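Local atomic coordinates of molinate hydrolase (Gulosibacter molinativorax, PDB entry 4UB9), a protein that probably hydrolyses the thiocarbamate herbicide molinate as a zinc-binding member of the amidohydrolase family, acting on a carbon-nitrogen bond other than a peptide bond. Residues A[226-231]-A[269-274]; A[417-422]-A[456-461]. All coordinates share one frame; numbering follows the deposited sequence.

Contact 1: residues A[226-231]-A[269-274]; sequences PLIREY and VDEVRR
R229 swings CG opposite its backbone N (chi1 -177°) and stays extended as far as NE, while E271 folds at chi2 (-66°), and the two side chains meet at a slant between the helices. E271 OE1 rests against the aliphatic stem of R229, 3.4 Å from its CD. E271 OE1 is also 4.1 Å from R229 NE but off to one side of the guanidinium plane, where no N-H points, so the charges are merely near each other. A water donates to E271 OE2 at 2.8 Å; its link to R229 NH1 is weak and doubtful. E271 OE2 pairs in salt bridges with R274 NH1 (3.1 Å) of its own helix and with R225, on the helix opposite. R274 NE lies over one face of the R229 guanidinium, 3.8 Å from R229 NH1; the carboxylate of E271 probably eases this meeting of like charges. On the buried side, I228 CG2 packs on E271 CG at 3.7 Å. The helix axes approach to 9.4 Å and cross at -29°, nearly parallel neighbours on the outside of the TIM-barrel-like domain. Beneath them, I228 touches I175 of strand 174-175 and V272 touches L279 of strand 279-282.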
# COMPACT_ATOMS: atom_id res chain seq x y z
N PRO A 226 -30.08 -16.28 -19.10
CA PRO A 226 -30.83 -16.85 -17.99
C PRO A 226 -30.49 -16.25 -16.63
O PRO A 226 -31.32 -16.26 -15.71
CB PRO A 226 -30.42 -18.35 -18.02
CG PRO A 226 -29.20 -18.42 -18.88
CD PRO A 226 -29.33 -17.29 -19.86
N LEU A 227 -29.25 -15.79 -16.48
CA LEU A 227 -28.81 -15.23 -15.18
C LEU A 227 -29.55 -13.94 -14.85
O LEU A 227 -30.10 -13.79 -13.75
CB LEU A 227 -27.32 -14.99 -15.16
CG LEU A 227 -26.48 -16.28 -15.24
CD1 LEU A 227 -25.00 -15.92 -15.31
CD2 LEU A 227 -26.72 -17.21 -14.07
N ILE A 228 -29.62 -13.05 -15.82
CA ILE A 228 -30.38 -11.80 -15.64
C ILE A 228 -31.87 -12.06 -15.49
O ILE A 228 -32.53 -11.46 -14.65
CB ILE A 228 -30.15 -10.76 -16.73
CG1 ILE A 228 -30.96 -9.49 -16.43
CG2 ILE A 228 -30.54 -11.27 -18.11
CD1 ILE A 228 -30.51 -8.75 -15.19
N ARG A 229 -32.40 -12.99 -16.25
CA ARG A 229 -33.80 -13.33 -16.12
C ARG A 229 -34.14 -13.86 -14.74
O ARG A 229 -35.11 -13.45 -14.11
CB ARG A 229 -34.22 -14.36 -17.14
CG ARG A 229 -35.69 -14.64 -17.04
CD ARG A 229 -36.16 -15.27 -18.33
NE ARG A 229 -37.59 -15.42 -18.32
CZ ARG A 229 -38.29 -15.98 -19.30
NH1 ARG A 229 -37.69 -16.42 -20.40
NH2 ARG A 229 -39.62 -16.07 -19.18
N GLU A 230 -33.33 -14.78 -14.28
CA GLU A 230 -33.51 -15.34 -12.94
C GLU A 230 -33.41 -14.27 -11.82
O GLU A 230 -34.18 -14.29 -10.84
CB GLU A 230 -32.45 -16.42 -12.73
CG GLU A 230 -32.25 -16.85 -11.28
CD GLU A 230 -31.09 -17.83 -11.11
OE1 GLU A 230 -29.98 -17.64 -11.69
OE2 GLU A 230 -31.29 -18.81 -10.36
N TYR A 231 -32.43 -13.38 -11.99
CA TYR A 231 -32.24 -12.27 -11.06
C TYR A 231 -33.52 -11.44 -10.97
O TYR A 231 -34.03 -11.21 -9.91
CB TYR A 231 -31.07 -11.38 -11.48
CG TYR A 231 -30.94 -10.19 -10.58
CD1 TYR A 231 -30.40 -10.32 -9.29
CD2 TYR A 231 -31.43 -8.94 -10.96
CE1 TYR A 231 -30.29 -9.23 -8.46
CE2 TYR A 231 -31.32 -7.85 -10.14
CZ TYR A 231 -30.77 -8.00 -8.89
OH TYR A 231 -30.67 -6.92 -8.03
N VAL A 269 -30.92 -5.54 -21.44
CA VAL A 269 -32.04 -4.60 -21.68
C VAL A 269 -33.35 -5.34 -22.06
O VAL A 269 -34.40 -5.08 -21.50
CB VAL A 269 -31.67 -3.56 -22.74
CG1 VAL A 269 -32.89 -2.71 -23.13
CG2 VAL A 269 -30.57 -2.66 -22.18
N ASP A 270 -33.24 -6.26 -23.00
CA ASP A 270 -34.36 -7.05 -23.46
C ASP A 270 -35.00 -7.82 -22.32
O ASP A 270 -36.24 -7.81 -22.18
CB ASP A 270 -33.88 -7.96 -24.60
CG ASP A 270 -35.00 -8.81 -25.22
OD1 ASP A 270 -35.89 -8.12 -25.76
OD2 ASP A 270 -34.99 -10.09 -25.13
N GLU A 271 -34.19 -8.38 -21.44
CA GLU A 271 -34.78 -9.11 -20.29
C GLU A 271 -35.48 -8.21 -19.25
O GLU A 271 -36.40 -8.64 -18.55
CB GLU A 271 -33.73 -10.00 -19.61
CG GLU A 271 -33.34 -11.17 -20.49
CD GLU A 271 -34.50 -12.16 -20.72
OE1 GLU A 271 -35.36 -12.28 -19.83
OE2 GLU A 271 -34.55 -12.79 -21.79
N VAL A 272 -34.95 -7.00 -19.09
CA VAL A 272 -35.54 -6.04 -18.17
C VAL A 272 -36.87 -5.62 -18.72
O VAL A 272 -37.87 -5.58 -17.99
CB VAL A 272 -34.64 -4.81 -17.97
CG1 VAL A 272 -35.38 -3.73 -17.23
CG2 VAL A 272 -33.38 -5.19 -17.19
N ARG A 273 -36.88 -5.30 -20.01
CA ARG A 273 -38.14 -4.94 -20.72
C ARG A 273 -39.15 -6.06 -20.60
O ARG A 273 -40.27 -5.85 -20.16
CB ARG A 273 -37.89 -4.70 -22.18
CG ARG A 273 -37.51 -3.29 -22.58
CD ARG A 273 -37.20 -2.35 -21.44
NE ARG A 273 -36.47 -1.19 -21.93
CZ ARG A 273 -36.54 0.02 -21.39
NH1 ARG A 273 -37.31 0.25 -20.35
NH2 ARG A 273 -35.84 1.02 -21.91
N ARG A 274 -38.70 -7.27 -20.89
CA ARG A 274 -39.56 -8.46 -20.75
C ARG A 274 -40.16 -8.52 -19.35
O ARG A 274 -41.34 -8.84 -19.17
CB ARG A 274 -38.78 -9.73 -21.08
CG ARG A 274 -39.54 -11.05 -20.84
CD ARG A 274 -38.71 -12.36 -20.84
NE ARG A 274 -39.06 -13.20 -21.99
CZ ARG A 274 -38.37 -13.24 -23.12
NH1 ARG A 274 -37.27 -12.52 -23.28
NH2 ARG A 274 -38.77 -14.01 -24.14
O HOH W 1 -35.86 -15.19 -21.48

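Contact 2: residues A[417-422]-A[456-461]; sequences AAILAG and ADITNM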
# COMPACT_ATOMS: atom_id res chain seq x y z
N ALA A 417 -39.47 23.91 -10.28
CA ALA A 417 -38.95 22.77 -11.04
C ALA A 417 -38.09 21.84 -10.10
O ALA A 417 -38.14 20.62 -10.20
CB ALA A 417 -38.15 23.24 -12.24
N ALA A 418 -37.30 22.45 -9.23
CA ALA A 418 -36.60 21.72 -8.20
C ALA A 418 -37.53 20.90 -7.31
O ALA A 418 -37.22 19.77 -6.95
CB ALA A 418 -35.77 22.66 -7.33
N ILE A 419 -38.66 21.47 -6.93
CA ILE A 419 -39.60 20.73 -6.06
C ILE A 419 -40.16 19.56 -6.79
O ILE A 419 -40.37 18.51 -6.21
CB ILE A 419 -40.74 21.63 -5.55
CG1 ILE A 419 -40.16 22.65 -4.57
CG2 ILE A 419 -41.81 20.81 -4.84
CD1 ILE A 419 -41.08 23.81 -4.25
N LEU A 420 -40.47 19.78 -8.07
CA LEU A 420 -40.98 18.69 -8.91
C LEU A 420 -39.91 17.59 -9.11
O LEU A 420 -40.24 16.43 -9.09
CB LEU A 420 -41.44 19.17 -10.29
CG LEU A 420 -42.60 20.17 -10.38
CD1 LEU A 420 -43.29 20.05 -11.73
CD2 LEU A 420 -43.60 20.02 -9.24
N ALA A 421 -38.65 17.98 -9.24
CA ALA A 421 -37.56 17.04 -9.32
C ALA A 421 -37.55 16.12 -8.12
O ALA A 421 -37.20 14.95 -8.23
CB ALA A 421 -36.23 17.73 -9.46
N GLY A 422 -38.01 16.63 -7.00
CA GLY A 422 -38.07 15.89 -5.77
C GLY A 422 -39.42 15.35 -5.41
O GLY A 422 -39.60 14.90 -4.31
N ALA A 456 -40.30 31.03 -2.36
CA ALA A 456 -39.63 32.31 -2.10
C ALA A 456 -38.16 32.07 -1.81
O ALA A 456 -37.30 32.88 -2.11
CB ALA A 456 -40.27 33.00 -0.89
N ASP A 457 -37.91 30.96 -1.12
CA ASP A 457 -36.55 30.53 -0.74
C ASP A 457 -36.52 29.01 -0.56
O ASP A 457 -37.22 28.45 0.29
CB ASP A 457 -36.11 31.23 0.54
CG ASP A 457 -34.69 30.92 0.94
OD1 ASP A 457 -34.11 29.86 0.52
OD2 ASP A 457 -34.14 31.74 1.71
N ILE A 458 -35.71 28.36 -1.40
CA ILE A 458 -35.72 26.90 -1.51
C ILE A 458 -35.24 26.22 -0.23
O ILE A 458 -35.75 25.14 0.16
CB ILE A 458 -34.95 26.42 -2.76
CG1 ILE A 458 -35.27 24.97 -3.05
CG2 ILE A 458 -33.46 26.67 -2.61
CD1 ILE A 458 -36.71 24.70 -3.44
N THR A 459 -34.36 26.89 0.50
CA THR A 459 -33.95 26.44 1.86
C THR A 459 -35.15 26.31 2.83
O THR A 459 -35.07 25.60 3.83
CB THR A 459 -32.89 27.35 2.53
OG1 THR A 459 -33.48 28.62 2.83
CG2 THR A 459 -31.71 27.57 1.62
N ASN A 460 -36.26 26.99 2.55
CA ASN A 460 -37.50 26.79 3.34
C ASN A 460 -38.11 25.41 3.25
O ASN A 460 -39.04 25.06 4.00
CB ASN A 460 -38.58 27.81 2.96
CG ASN A 460 -38.25 29.20 3.45
OD1 ASN A 460 -37.67 29.37 4.51
ND2 ASN A 460 -38.63 30.20 2.68
N MET A 461 -37.59 24.61 2.35
CA MET A 461 -37.97 23.18 2.30
C MET A 461 -37.68 22.49 3.64
O MET A 461 -38.35 21.51 4.00
CB MET A 461 -37.22 22.45 1.18
CG MET A 461 -37.66 22.81 -0.24
SD MET A 461 -39.36 22.32 -0.57
CE MET A 461 -39.30 20.54 -0.36
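A small, wholly apolar junction joins helix 415-421 to the loop between strands 447-450 and 464-469, where an Asx turn leads into a short 3-10 segment. I419 and M461 cross at a slant, with I419 CG1 4.1 Å from M461 SD. In M461, chi1 (-71°) and the bend at chi2 (-65°) set the sulfur toward the helix. I458 and I419 lie side by side, running opposite ways, with I458 CD1 4.2 Å from I419 CG1; the same I458 CD1 lies at the looser distance of 4.5 Å from A418 CB. All four residues are buried, and their contact is purely van der Waals. In the loop, D457 OD1 accepts from T459 OG1 at 2.7 Å and from T459 N at 3.0 Å, both donors approaching from the same face of the carboxylate. This double grip ties D457 to the start of the 3-10 segment, whose I458 and M461 project toward the helix. Helix 400-410 adds M405 and V409 against I458 and F402 against M461, while L90 of strand 88-95 touches both I419 and M461, so the junction lies between that helix and the strand.

Overall arrangement
Contacts 1 and 2 lie on opposite sides of the chain's centre, their own centres about 37 Å apart and their nearest atoms about 19 Å apart. They share no helix or strand and follow one another along the chain. Contact 1 joins two helices and is only partly buried: I228 packs on the aliphatic part of E271 on the buried side, while charged groups and a water occupy the outer side. Contact 2, nearer the centre and fully buried, joins a helix to a loop with apolar side chains alone. Charged groups thus meet across contact 1, joined at most by a weakly bound water, whereas the Asx-turn bonds of contact 2 stay within the loop. Neither lies at the zinc site of H282 and H302.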